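Local coordinates for putative aminotransferase (Actinomadura melliaura, PDB 4ZWV), which probably transfers an amino group to a sugar, using pyridoxal 5'-phosphate, in the biosynthesis of the aminopentose of the indolocarbazole AT2433, at residues A[323-328]-A[332-337]; A[75-80]-A[89-94]; A[140-145]-A[153-158]; A[132-137]-A[283-288]. All coordinates share one frame; numbering follows the deposited sequence. Where two conformers were deposited one is given.

Contact 1. Residues A[323-328]-A[332-337]; sequences RNDEHS and HLRTSL
Arg334 reaches across to Asp325 and Glu326 in one of two deposited conformers, so its bonds are provisional. From CB the chain turns to CG, anti to the carbonyl carbon (chi1 -67°), then bends at its second and third torsions, which lays its far half across the backbone of Asp325. Arg334 CG and CD pass over Asp325 O, CD at 3.7 Å. Arg334 NE is 3.2 Å from Asp325 O, but that oxygen stands over a guanidinium face, above CZ as well, at too poor an angle for a hydrogen bond. NE instead donates to a water that also bonds Asp325 OD2 and Thr335 N. Arg334 NH1 comes within 3.9 Å of Glu326 CG. Arg334 NH2 meets Asp325 OD2 at 3.0 Å in a salt bridge whose hydrogen bond is weak (N-H...O 149°), with the carboxylate and guanidinium planes almost perpendicular (89°).

Arg323 holds the same carboxylate more squarely. It binds side-on, Arg323 NE to Asp325 OD1 and Arg323 NH2 to Asp325 OD2, both at 2.8 Å, each oxygen using its syn lone pair. Asp325 OD2 thus receives both arginines and the shared water, while Leu337 CD1 packs 3.6 Å from it.

Both segments belong to the loop between helices 303-312 and 338-344. Arg323 NH1 bridges to Asp341 on the latter helix, at whose N-cap Leu337 stands, and Asp325 rests on Trp100 of strand 97-100.

Contact 2. Residues A[75-80]-A[89-94]; sequences DEVLST and WAILAD
Ser79 faces Ile91 across this contact, and its OG is hydrogen-bonded to OD1 of Asn88, which lies on the same helix as Ile91, one residue before 89-94. The amide of Asn88 is gripped from both ends, since its ND2 bonds to Thr80 O. The first torsion of Ser79, with OG anti to the backbone N (chi1 -174°), directs the hydroxyl toward the helix, and the bond to Asn88 OD1 holds it there. The contact between 75-80 and 89-94 itself is apolar.

It is carried by Ile91, which meets Val77 tip to tip. Ile91 CD1 lies 3.6 Å from Val77 CG1 and also touches Ser79 CB at 3.8 Å, bridging two strand residues that both point at the helix. The second branch, Ile91 CG2, comes within 3.8 Å of Val77 CB and 3.9 Å of Val77 CG2, so both branches of Ile91 straddle one valine. An extended second torsion (chi2 168°) carries CD1 outward to the strand. With an alanine at this position, the branches that cover Val77 and Ser79 would be missing, and a gap is likely to open between strand and helix.

Strand 76-79, helix 85-93 and strand 97-100 form a beta-alpha-beta crossover in the mixed sheet. Ile91 also packs on Ile98 of the third element and on Ile127 of strand 123-129, while Ala90, on another side of the helix, touches helix 57-66.

Contact 3. Residues A[140-145]-A[153-158]; sequences RLAGIL and GFRPAV
Leu145 packs both of its methyls against Pro156 and Val158. Leu145 CD1 presses against Val158 CG2 at 3.3 Å, tighter than usual for two carbons, and Leu145 CD2 slides along the proline ring, 3.8 Å from Pro156 CD. Both methyls also lie 3.7 Å from Pro156 O. Leu145 CG is anti to the carbonyl carbon (chi1 -73°) and the second torsion is extended, which sends the fork straight out between Pro156 and Val158. One turn earlier Leu141 meets Val158 tip to tip: Leu141 CD2 sits against both Val158 methyls, at 3.8 Å from CG1 and 3.9 Å from CG2.

The two leucines lie on the face of helix 138-152 that covers the sheet, within the beta-alpha-beta unit of strand 123-129, this helix and strand 157-161. Leu141 packs on Val128 of the first strand and Leu145 on Ile126, so the helix spans two adjacent parallel strands.

The polar contacts belong to Arg155, whose chain is extended from CG to NE while the last torsion (chi4 89°) turns the guanidinium flat over Leu145 CB. Arg155 NH2, 3.5 Å from Leu145 CB, gives Ala142 O only a weak hydrogen bond at 3.2 Å, bent to 124°. The stronger partners of Arg155 are acidic residues further along the same helix: NH1 forms salt bridges with Asp146 and Glu149.

Contact 4. Residues A[132-137]-A[283-288]; sequences TGYPVD and LQRSPD
The ring of Tyr134 carries the side chain of Arg285 on one face. Arg285 CD sits almost over the centre, 3.7 Å from the Tyr134 ring centroid in a CH-pi contact, and Arg285 CZ follows at 4.4 Å as a cation-pi partner. The guanidinium is tilted 32° from the ring, with Arg285 NH1 only 3.3 Å from Tyr134 CD2. A bend at the second torsion of Arg285 (chi2 -55°) folds CD back onto the ring. Leu283 CB lies against the opposite face of the guanidinium. Water 5 is in plane at its edge, accepting from Arg285 NH2 at 2.8 Å and donating to Thr132 OG1 at 2.9 Å. Arg285 NH1 is further held by Thr107 O, and Thr132 N bonds to ND1 of His164, a cofactor-binding residue.

At the rim of the tyrosine, Ser286 N donates nearly straight (170°) to Tyr134 OH at 2.8 Å. A phenylalanine in place of Tyr134 would probably keep the cation-pi and CH-pi contacts but leave this backbone N-H without its acceptor.

The contact joins the loop between strand 123-129 and helix 138-152, which Asp137 caps, to the loop between strands 280-282 and 289-290; Thr132 and Leu283 both touch Asp297 of strand 296-300.

In the fold
Contacts 1, 2 and 3 are buried, though contact 1 includes the exposed Arg334; contact 4 is partly buried. Contacts 2 and 3 each pack aliphatic side chains of a helix against a strand of its own beta-alpha-beta unit in the same mixed sheet, contact 3 adding a weak arginine bond. Contact 1 lies within one loop and contact 4 joins two; both use charge and water, contact 4 also an aromatic ring. Contact 3 is nested in the loop that contact 4 closes. Contacts 1 and 2 touch through Trp89 and His327, and both reach the second subunit. Only contact 4 is close to a cofactor-binding residue, the Thr132 and His164 side chains being about 5 Å apart, against about 10 Å for Ile91 and Thr58.

Contact 1. Residues A[323-328]-A[332-337]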
loop_
_atom_site.group_PDB
_atom_site.type_symbol
_atom_site.label_atom_id
_atom_site.label_comp_id
_atom_site.label_asym_id
_atom_site.label_seq_id
_atom_site.Cartn_x
_atom_site.Cartn_y
_atom_site.Cartn_z
ATOM N N ARG A 323 14.274 -2.409 -18.916
ATOM C CA ARG A 323 15.228 -3.036 -17.996
ATOM C C ARG A 323 15.567 -2.048 -16.870
ATOM O O ARG A 323 15.916 -0.890 -17.137
ATOM C CB ARG A 323 16.494 -3.506 -18.736
ATOM C CG ARG A 323 17.229 -2.427 -19.528
ATOM C CD ARG A 323 18.411 -3.018 -20.321
ATOM N NE ARG A 323 19.528 -3.392 -19.455
ATOM C CZ ARG A 323 20.641 -3.960 -19.905
ATOM N NH1 ARG A 323 20.770 -4.220 -21.206
ATOM N NH2 ARG A 323 21.616 -4.273 -19.063
ATOM N N ASN A 324 15.436 -2.489 -15.615
ATOM C CA ASN A 324 15.384 -1.541 -14.493
ATOM C C ASN A 324 16.733 -0.876 -14.226
ATOM O O ASN A 324 16.792 0.207 -13.630
ATOM C CB ASN A 324 14.931 -2.221 -13.194
ATOM C CG ASN A 324 13.510 -2.793 -13.247
ATOM O OD1 ASN A 324 13.064 -3.373 -12.262
ATOM N ND2 ASN A 324 12.815 -2.667 -14.378
ATOM N N ASP A 325 17.810 -1.527 -14.663
ATOM C CA ASP A 325 19.154 -1.016 -14.408
ATOM C C ASP A 325 19.476 0.218 -15.246
ATOM O O ASP A 325 20.475 0.886 -14.993
ATOM C CB ASP A 325 20.216 -2.122 -14.642
ATOM C CG ASP A 325 20.224 -2.671 -16.071
ATOM O OD1 ASP A 325 19.157 -2.756 -16.713
ATOM O OD2 ASP A 325 21.324 -3.044 -16.550
ATOM N N GLU A 326 18.618 0.540 -16.213
ATOM C CA GLU A 326 18.815 1.741 -17.035
ATOM C C GLU A 326 18.191 3.013 -16.432
ATOM O O GLU A 326 18.438 4.117 -16.926
ATOM C CB GLU A 326 18.253 1.521 -18.445
ATOM C CG GLU A 326 19.153 0.660 -19.323
ATOM C CD GLU A 326 18.667 0.550 -20.760
ATOM O OE1 GLU A 326 17.584 1.071 -21.085
ATOM O OE2 GLU A 326 19.379 -0.067 -21.583
ATOM N N HIS A 327 17.373 2.865 -15.395
ATOM C CA HIS A 327 16.729 4.034 -14.793
ATOM C C HIS A 327 17.726 4.916 -14.069
ATOM O O HIS A 327 18.646 4.421 -13.398
ATOM C CB HIS A 327 15.633 3.588 -13.834
ATOM C CG HIS A 327 14.435 3.013 -14.520
ATOM N ND1 HIS A 327 13.782 3.666 -15.543
ATOM C CD2 HIS A 327 13.776 1.844 -14.333
ATOM C CE1 HIS A 327 12.763 2.929 -15.949
ATOM N NE2 HIS A 327 12.735 1.820 -15.231
ATOM N N SER A 328 17.535 6.227 -14.175
ATOM C CA SER A 328 18.537 7.134 -13.634
ATOM C C SER A 328 18.590 7.054 -12.103
ATOM O O SER A 328 19.635 7.330 -11.515
ATOM C CB SER A 328 18.292 8.566 -14.124
ATOM O OG SER A 328 17.046 9.064 -13.692
ATOM N N HIS A 332 23.944 4.671 -10.100
ATOM C CA HIS A 332 25.116 4.339 -9.290
ATOM C C HIS A 332 25.334 2.834 -9.125
ATOM O O HIS A 332 26.357 2.409 -8.588
ATOM C CB HIS A 332 25.000 4.995 -7.902
ATOM C CG HIS A 332 23.802 4.555 -7.120
ATOM N ND1 HIS A 332 22.515 4.873 -7.491
ATOM C CD2 HIS A 332 23.697 3.844 -5.970
ATOM C CE1 HIS A 332 21.665 4.362 -6.618
ATOM N NE2 HIS A 332 22.357 3.733 -5.683
ATOM N N LEU A 333 24.382 2.036 -9.597
ATOM C CA LEU A 333 24.433 0.584 -9.431
ATOM C C LEU A 333 24.716 -0.169 -10.735
ATOM O O LEU A 333 24.654 -1.406 -10.769
ATOM C CB LEU A 333 23.111 0.077 -8.833
ATOM C CG LEU A 333 22.706 0.664 -7.483
ATOM C CD1 LEU A 333 21.336 0.132 -7.057
ATOM C CD2 LEU A 333 23.763 0.335 -6.439
ATOM N N ARG A 334 25.036 0.561 -11.795
ATOM C CA ARG A 334 25.197 -0.073 -13.099
ATOM C C ARG A 334 26.340 -1.069 -13.101
ATOM O O ARG A 334 27.388 -0.842 -12.497
ATOM C CB ARG A 334 25.420 0.969 -14.192
ATOM C CG ARG A 334 24.208 1.834 -14.446
ATOM C CD ARG A 334 23.927 1.944 -15.924
ATOM N NE ARG A 334 23.352 0.699 -16.422
ATOM C CZ ARG A 334 22.861 0.540 -17.644
ATOM N NH1 ARG A 334 22.869 1.552 -18.500
ATOM N NH2 ARG A 334 22.352 -0.627 -18.005
ATOM N N THR A 335 26.115 -2.186 -13.779
ATOM C CA THR A 335 27.136 -3.204 -13.935
ATOM C C THR A 335 27.024 -3.796 -15.334
ATOM O O THR A 335 26.036 -3.570 -16.033
ATOM C CB THR A 335 26.994 -4.305 -12.870
ATOM O OG1 THR A 335 28.163 -5.126 -12.854
ATOM C CG2 THR A 335 25.796 -5.161 -13.158
ATOM N N SER A 336 28.035 -4.543 -15.749
ATOM C CA SER A 336 28.007 -5.133 -17.083
ATOM C C SER A 336 27.186 -6.415 -17.086
ATOM O O SER A 336 27.491 -7.345 -16.355
ATOM C CB SER A 336 29.419 -5.409 -17.578
ATOM O OG SER A 336 29.379 -6.084 -18.827
ATOM N N LEU A 337 26.150 -6.452 -17.916
ATOM C CA LEU A 337 25.285 -7.621 -18.017
ATOM C C LEU A 337 25.214 -8.067 -19.473
ATOM O O LEU A 337 24.238 -7.792 -20.164
ATOM C CB LEU A 337 23.884 -7.310 -17.481
ATOM C CG LEU A 337 23.823 -6.804 -16.040
ATOM C CD1 LEU A 337 22.405 -6.357 -15.683
ATOM C CD2 LEU A 337 24.297 -7.875 -15.073
HETATM O O HOH W 1 24.790 -4.371 -19.340
HETATM O O HOH W 2 23.612 -2.372 -15.458
HETATM O O HOH W 3 21.831 -0.744 -20.774
HETATM O O HOH W 4 21.946 7.202 -8.966
#

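Contact 2. Residues A[75-80]-A[89-94]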
loop_
_atom_site.group_PDB
_atom_site.type_symbol
_atom_site.label_atom_id
_atom_site.label_comp_id
_atom_site.label_asym_id
_atom_site.label_seq_id
_atom_site.Cartn_x
_atom_site.Cartn_y
_atom_site.Cartn_z
ATOM N N ASP A 75 23.928 -5.980 3.326
ATOM C CA ASP A 75 23.075 -4.945 2.757
ATOM C C ASP A 75 22.701 -5.186 1.303
ATOM O O ASP A 75 22.001 -4.375 0.703
ATOM C CB ASP A 75 23.759 -3.575 2.880
ATOM C CG ASP A 75 25.043 -3.472 2.062
ATOM O OD1 ASP A 75 25.664 -4.507 1.755
ATOM O OD2 ASP A 75 25.459 -2.335 1.743
ATOM N N GLU A 76 23.132 -6.318 0.770
ATOM C CA GLU A 76 22.983 -6.604 -0.643
ATOM C C GLU A 76 21.816 -7.542 -0.931
ATOM O O GLU A 76 21.706 -8.614 -0.337
ATOM C CB GLU A 76 24.289 -7.203 -1.159
ATOM C CG GLU A 76 24.255 -7.791 -2.540
ATOM C CD GLU A 76 25.588 -8.422 -2.893
ATOM O OE1 GLU A 76 26.349 -7.808 -3.673
ATOM O OE2 GLU A 76 25.891 -9.518 -2.370
ATOM N N VAL A 77 20.950 -7.151 -1.860
ATOM C CA VAL A 77 19.945 -8.079 -2.368
ATOM C C VAL A 77 20.252 -8.300 -3.836
ATOM O O VAL A 77 20.392 -7.343 -4.593
ATOM C CB VAL A 77 18.514 -7.551 -2.211
ATOM C CG1 VAL A 77 17.515 -8.572 -2.771
ATOM C CG2 VAL A 77 18.219 -7.267 -0.739
ATOM N N LEU A 78 20.370 -9.565 -4.228
ATOM C CA LEU A 78 20.660 -9.924 -5.615
ATOM C C LEU A 78 19.355 -10.039 -6.391
ATOM O O LEU A 78 18.421 -10.695 -5.951
ATOM C CB LEU A 78 21.446 -11.233 -5.658
ATOM C CG LEU A 78 22.846 -11.125 -5.071
ATOM C CD1 LEU A 78 23.441 -12.483 -4.673
ATOM C CD2 LEU A 78 23.723 -10.476 -6.101
ATOM N N SER A 79 19.298 -9.392 -7.547
ATOM C CA SER A 79 18.072 -9.337 -8.329
ATOM C C SER A 79 18.449 -9.066 -9.778
ATOM O O SER A 79 19.501 -8.485 -10.043
ATOM C CB SER A 79 17.153 -8.234 -7.786
ATOM O OG SER A 79 15.893 -8.239 -8.422
ATOM N N THR A 80 17.607 -9.490 -10.714
ATOM C CA THR A 80 17.843 -9.165 -12.120
ATOM C C THR A 80 17.064 -7.900 -12.483
ATOM O O THR A 80 16.048 -7.585 -11.856
ATOM C CB THR A 80 17.448 -10.326 -13.069
ATOM O OG1 THR A 80 18.188 -10.226 -14.289
ATOM C CG2 THR A 80 15.971 -10.291 -13.404
ATOM N N TRP A 89 12.252 -1.871 -6.749
ATOM C CA TRP A 89 12.043 -0.713 -5.900
ATOM C C TRP A 89 11.703 -1.131 -4.467
ATOM O O TRP A 89 12.010 -0.395 -3.527
ATOM C CB TRP A 89 10.951 0.190 -6.468
ATOM C CG TRP A 89 11.257 0.896 -7.801
ATOM C CD1 TRP A 89 10.388 1.718 -8.462
ATOM C CD2 TRP A 89 12.465 0.861 -8.618
ATOM N NE1 TRP A 89 10.952 2.192 -9.622
ATOM C CE2 TRP A 89 12.221 1.683 -9.745
ATOM C CE3 TRP A 89 13.716 0.225 -8.511
ATOM C CZ2 TRP A 89 13.175 1.890 -10.752
ATOM C CZ3 TRP A 89 14.666 0.425 -9.525
ATOM C CH2 TRP A 89 14.386 1.248 -10.628
ATOM N N ALA A 90 11.101 -2.303 -4.298
ATOM C CA ALA A 90 10.880 -2.839 -2.947
ATOM C C ALA A 90 12.200 -2.980 -2.189
ATOM O O ALA A 90 12.259 -2.718 -0.983
ATOM C CB ALA A 90 10.153 -4.183 -3.016
ATOM N N ILE A 91 13.254 -3.381 -2.898
ATOM C CA ILE A 91 14.586 -3.504 -2.302
ATOM C C ILE A 91 15.103 -2.151 -1.827
ATOM O O ILE A 91 15.607 -2.031 -0.709
ATOM C CB ILE A 91 15.600 -4.115 -3.301
ATOM C CG1 ILE A 91 15.151 -5.526 -3.701
ATOM C CG2 ILE A 91 17.018 -4.133 -2.687
ATOM C CD1 ILE A 91 15.925 -6.082 -4.908
ATOM N N LEU A 92 14.966 -1.130 -2.672
ATOM C CA LEU A 92 15.439 0.207 -2.319
ATOM C C LEU A 92 14.645 0.772 -1.141
ATOM O O LEU A 92 15.226 1.402 -0.247
ATOM C CB LEU A 92 15.355 1.142 -3.529
ATOM C CG LEU A 92 16.186 0.677 -4.727
ATOM C CD1 LEU A 92 16.046 1.650 -5.881
ATOM C CD2 LEU A 92 17.640 0.515 -4.325
ATOM N N ALA A 93 13.334 0.525 -1.133
ATOM C CA ALA A 93 12.466 1.022 -0.057
ATOM C C ALA A 93 12.792 0.332 1.263
ATOM O O ALA A 93 12.572 0.910 2.333
ATOM C CB ALA A 93 10.994 0.826 -0.409
ATOM N N ASP A 94 13.337 -0.881 1.176
ATOM C CA ASP A 94 13.755 -1.645 2.352
ATOM C C ASP A 94 15.096 -1.152 2.892
ATOM O O ASP A 94 15.562 -1.640 3.917
ATOM C CB ASP A 94 13.837 -3.142 1.999
ATOM C CG ASP A 94 13.979 -4.040 3.228
ATOM O OD1 ASP A 94 13.068 -4.027 4.088
ATOM O OD2 ASP A 94 14.991 -4.776 3.315
#

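Contact 3. Residues A[140-145]-A[153-158]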
loop_
_atom_site.group_PDB
_atom_site.type_symbol
_atom_site.label_atom_id
_atom_site.label_comp_id
_atom_site.label_asym_id
_atom_site.label_seq_id
_atom_site.Cartn_x
_atom_site.Cartn_y
_atom_site.Cartn_z
ATOM N N ARG A 140 18.097 -26.104 -8.536
ATOM C CA ARG A 140 19.461 -25.643 -8.763
ATOM C C ARG A 140 19.793 -24.483 -7.833
ATOM O O ARG A 140 20.877 -24.425 -7.235
ATOM C CB ARG A 140 19.656 -25.229 -10.217
ATOM C CG ARG A 140 21.056 -24.774 -10.500
ATOM C CD ARG A 140 21.276 -24.506 -11.968
ATOM N NE ARG A 140 22.606 -23.944 -12.177
ATOM C CZ ARG A 140 22.970 -23.289 -13.268
ATOM N NH1 ARG A 140 22.103 -23.120 -14.256
ATOM N NH2 ARG A 140 24.200 -22.802 -13.369
ATOM N N LEU A 141 18.841 -23.571 -7.707
ATOM C CA LEU A 141 18.961 -22.450 -6.797
ATOM C C LEU A 141 19.221 -22.933 -5.364
ATOM O O LEU A 141 20.131 -22.435 -4.699
ATOM C CB LEU A 141 17.692 -21.606 -6.883
ATOM C CG LEU A 141 17.577 -20.450 -5.911
ATOM C CD1 LEU A 141 18.698 -19.445 -6.138
ATOM C CD2 LEU A 141 16.214 -19.794 -6.060
ATOM N N ALA A 142 18.465 -23.934 -4.910
ATOM C CA ALA A 142 18.664 -24.479 -3.563
ATOM C C ALA A 142 20.079 -25.048 -3.381
ATOM O O ALA A 142 20.679 -24.890 -2.319
ATOM C CB ALA A 142 17.617 -25.548 -3.255
ATOM N N GLY A 143 20.618 -25.700 -4.411
ATOM C CA GLY A 143 21.979 -26.213 -4.350
ATOM C C GLY A 143 23.024 -25.109 -4.238
ATOM O O GLY A 143 24.017 -25.232 -3.510
ATOM N N ILE A 144 22.799 -24.025 -4.969
ATOM C CA ILE A 144 23.665 -22.858 -4.892
ATOM C C ILE A 144 23.700 -22.320 -3.465
ATOM O O ILE A 144 24.774 -21.999 -2.941
ATOM C CB ILE A 144 23.195 -21.770 -5.870
ATOM C CG1 ILE A 144 23.503 -22.221 -7.299
ATOM C CG2 ILE A 144 23.874 -20.432 -5.559
ATOM C CD1 ILE A 144 22.801 -21.401 -8.378
ATOM N N LEU A 145 22.534 -22.261 -2.838
ATOM C CA LEU A 145 22.427 -21.777 -1.466
ATOM C C LEU A 145 23.035 -22.756 -0.467
ATOM O O LEU A 145 23.584 -22.329 0.553
ATOM C CB LEU A 145 20.975 -21.495 -1.126
ATOM C CG LEU A 145 20.492 -20.229 -1.826
ATOM C CD1 LEU A 145 19.053 -20.068 -1.504
ATOM C CD2 LEU A 145 21.296 -19.013 -1.367
ATOM N N GLY A 153 28.393 -19.613 6.294
ATOM C CA GLY A 153 27.676 -19.927 7.524
ATOM C C GLY A 153 26.232 -19.439 7.543
ATOM O O GLY A 153 25.349 -20.118 8.068
ATOM N N PHE A 154 25.957 -18.335 6.859
ATOM C CA PHE A 154 24.578 -17.899 6.728
ATOM C C PHE A 154 24.061 -18.362 5.384
ATOM O O PHE A 154 24.819 -18.572 4.438
ATOM C CB PHE A 154 24.473 -16.370 6.883
ATOM C CG PHE A 154 25.205 -15.585 5.818
ATOM C CD1 PHE A 154 24.640 -15.389 4.560
ATOM C CD2 PHE A 154 26.444 -15.010 6.088
ATOM C CE1 PHE A 154 25.315 -14.667 3.582
ATOM C CE2 PHE A 154 27.123 -14.274 5.110
ATOM C CZ PHE A 154 26.552 -14.103 3.864
ATOM N N ARG A 155 22.749 -18.529 5.312
ATOM C CA ARG A 155 22.096 -18.951 4.086
ATOM C C ARG A 155 21.192 -17.816 3.641
ATOM O O ARG A 155 20.184 -17.556 4.289
ATOM C CB ARG A 155 21.294 -20.228 4.317
ATOM C CG ARG A 155 20.688 -20.814 3.051
ATOM C CD ARG A 155 19.700 -21.929 3.375
ATOM N NE ARG A 155 19.200 -22.572 2.159
ATOM C CZ ARG A 155 19.790 -23.612 1.578
ATOM N NH1 ARG A 155 20.885 -24.133 2.109
ATOM N NH2 ARG A 155 19.279 -24.135 0.472
ATOM N N PRO A 156 21.541 -17.138 2.536
ATOM C CA PRO A 156 20.675 -16.045 2.077
ATOM C C PRO A 156 19.266 -16.530 1.780
ATOM O O PRO A 156 19.094 -17.600 1.190
ATOM C CB PRO A 156 21.359 -15.560 0.792
ATOM C CG PRO A 156 22.771 -16.032 0.899
ATOM C CD PRO A 156 22.716 -17.324 1.668
ATOM N N ALA A 157 18.277 -15.751 2.189
ATOM C CA ALA A 157 16.894 -16.077 1.908
ATOM C C ALA A 157 16.573 -15.850 0.450
ATOM O O ALA A 157 17.124 -14.949 -0.177
ATOM C CB ALA A 157 15.972 -15.249 2.771
ATOM N N VAL A 158 15.675 -16.670 -0.080
ATOM C CA VAL A 158 15.122 -16.454 -1.410
ATOM C C VAL A 158 13.676 -16.008 -1.280
ATOM O O VAL A 158 12.900 -16.606 -0.530
ATOM C CB VAL A 158 15.179 -17.734 -2.271
ATOM C CG1 VAL A 158 14.353 -17.559 -3.553
ATOM C CG2 VAL A 158 16.606 -18.065 -2.609
#

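Contact 4. Residues A[132-137]-A[283-288]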
loop_
_atom_site.group_PDB
_atom_site.type_symbol
_atom_site.label_atom_id
_atom_site.label_comp_id
_atom_site.label_asym_id
_atom_site.label_seq_id
_atom_site.Cartn_x
_atom_site.Cartn_y
_atom_site.Cartn_z
ATOM N N THR A 132 7.462 -13.568 -16.882
ATOM C CA THR A 132 6.402 -13.862 -17.866
ATOM C C THR A 132 5.657 -15.166 -17.580
ATOM O O THR A 132 4.832 -15.597 -18.388
ATOM C CB THR A 132 6.919 -13.890 -19.341
ATOM O OG1 THR A 132 7.667 -15.083 -19.604
ATOM C CG2 THR A 132 7.760 -12.663 -19.645
ATOM N N GLY A 133 5.899 -15.758 -16.416
ATOM C CA GLY A 133 5.174 -16.957 -16.013
ATOM C C GLY A 133 5.994 -18.230 -16.034
ATOM O O GLY A 133 5.489 -19.301 -15.687
ATOM N N TYR A 134 7.261 -18.125 -16.434
ATOM C CA TYR A 134 8.109 -19.315 -16.573
ATOM C C TYR A 134 8.964 -19.535 -15.333
ATOM O O TYR A 134 9.732 -18.665 -14.942
ATOM C CB TYR A 134 8.998 -19.194 -17.811
ATOM C CG TYR A 134 9.850 -20.418 -18.060
ATOM C CD1 TYR A 134 9.261 -21.637 -18.375
ATOM C CD2 TYR A 134 11.235 -20.355 -17.986
ATOM C CE1 TYR A 134 10.028 -22.766 -18.619
ATOM C CE2 TYR A 134 12.018 -21.490 -18.229
ATOM C CZ TYR A 134 11.402 -22.683 -18.530
ATOM O OH TYR A 134 12.161 -23.810 -18.768
ATOM N N PRO A 135 8.844 -20.707 -14.701
ATOM C CA PRO A 135 9.574 -20.853 -13.436
ATOM C C PRO A 135 11.090 -20.991 -13.552
ATOM O O PRO A 135 11.617 -21.638 -14.460
ATOM C CB PRO A 135 8.990 -22.138 -12.836
ATOM C CG PRO A 135 7.652 -22.292 -13.502
ATOM C CD PRO A 135 7.882 -21.801 -14.908
ATOM N N VAL A 136 11.759 -20.368 -12.592
ATOM C CA VAL A 136 13.176 -20.547 -12.314
ATOM C C VAL A 136 13.472 -21.986 -11.888
ATOM O O VAL A 136 12.609 -22.666 -11.326
ATOM C CB VAL A 136 13.603 -19.547 -11.190
ATOM C CG1 VAL A 136 15.049 -19.708 -10.785
ATOM C CG2 VAL A 136 13.334 -18.101 -11.642
ATOM N N ASP A 137 14.690 -22.449 -12.169
ATOM C CA ASP A 137 15.158 -23.756 -11.723
ATOM C C ASP A 137 15.410 -23.750 -10.206
ATOM O O ASP A 137 16.543 -23.551 -9.751
ATOM C CB ASP A 137 16.434 -24.113 -12.495
ATOM C CG ASP A 137 16.901 -25.539 -12.262
ATOM O OD1 ASP A 137 16.420 -26.231 -11.330
ATOM O OD2 ASP A 137 17.797 -25.968 -13.027
ATOM N N LEU A 283 11.880 -19.151 -27.532
ATOM C CA LEU A 283 12.503 -19.568 -26.282
ATOM C C LEU A 283 12.202 -21.050 -26.046
ATOM O O LEU A 283 11.053 -21.478 -26.146
ATOM C CB LEU A 283 11.999 -18.713 -25.119
ATOM C CG LEU A 283 12.512 -17.272 -25.151
ATOM C CD1 LEU A 283 11.775 -16.414 -24.152
ATOM C CD2 LEU A 283 14.013 -17.235 -24.887
ATOM N N GLN A 284 13.229 -21.830 -25.736
ATOM C CA GLN A 284 13.049 -23.256 -25.467
ATOM C C GLN A 284 12.744 -23.484 -23.985
ATOM O O GLN A 284 13.566 -23.178 -23.130
ATOM C CB GLN A 284 14.294 -24.048 -25.884
ATOM C CG GLN A 284 14.633 -23.958 -27.368
ATOM C CD GLN A 284 13.570 -24.580 -28.251
ATOM O OE1 GLN A 284 13.023 -23.927 -29.143
ATOM N NE2 GLN A 284 13.270 -25.852 -28.008
ATOM N N ARG A 285 11.560 -24.012 -23.692
ATOM C CA ARG A 285 11.124 -24.208 -22.307
ATOM C C ARG A 285 11.283 -25.667 -21.886
ATOM O O ARG A 285 11.085 -26.572 -22.681
ATOM C CB ARG A 285 9.674 -23.769 -22.123
ATOM C CG ARG A 285 9.369 -22.364 -22.629
ATOM C CD ARG A 285 10.286 -21.335 -22.010
ATOM N NE ARG A 285 9.771 -19.986 -22.225
ATOM C CZ ARG A 285 10.344 -18.890 -21.747
ATOM N NH1 ARG A 285 11.451 -18.984 -21.026
ATOM N NH2 ARG A 285 9.799 -17.706 -21.983
ATOM N N SER A 286 11.637 -25.880 -20.625
ATOM C CA SER A 286 11.900 -27.226 -20.122
ATOM C C SER A 286 10.612 -27.971 -19.790
ATOM O O SER A 286 9.673 -27.375 -19.265
ATOM C CB SER A 286 12.787 -27.147 -18.884
ATOM O OG SER A 286 12.975 -28.432 -18.320
ATOM N N PRO A 287 10.567 -29.281 -20.076
ATOM C CA PRO A 287 9.356 -30.065 -19.825
ATOM C C PRO A 287 9.157 -30.457 -18.359
ATOM O O PRO A 287 8.190 -31.164 -18.067
ATOM C CB PRO A 287 9.571 -31.317 -20.680
ATOM C CG PRO A 287 11.052 -31.483 -20.689
ATOM C CD PRO A 287 11.596 -30.074 -20.774
ATOM N N ASP A 288 10.048 -30.031 -17.469
ATOM C CA ASP A 288 9.938 -30.412 -16.060
ATOM C C ASP A 288 9.147 -29.400 -15.238
ATOM O O ASP A 288 9.150 -29.469 -14.018
ATOM C CB ASP A 288 11.326 -30.616 -15.431
ATOM C CG ASP A 288 12.138 -29.336 -15.360
ATOM O OD1 ASP A 288 11.775 -28.348 -16.024
ATOM O OD2 ASP A 288 13.157 -29.313 -14.642
HETATM O O HOH W 5 10.096 -15.057 -21.209
#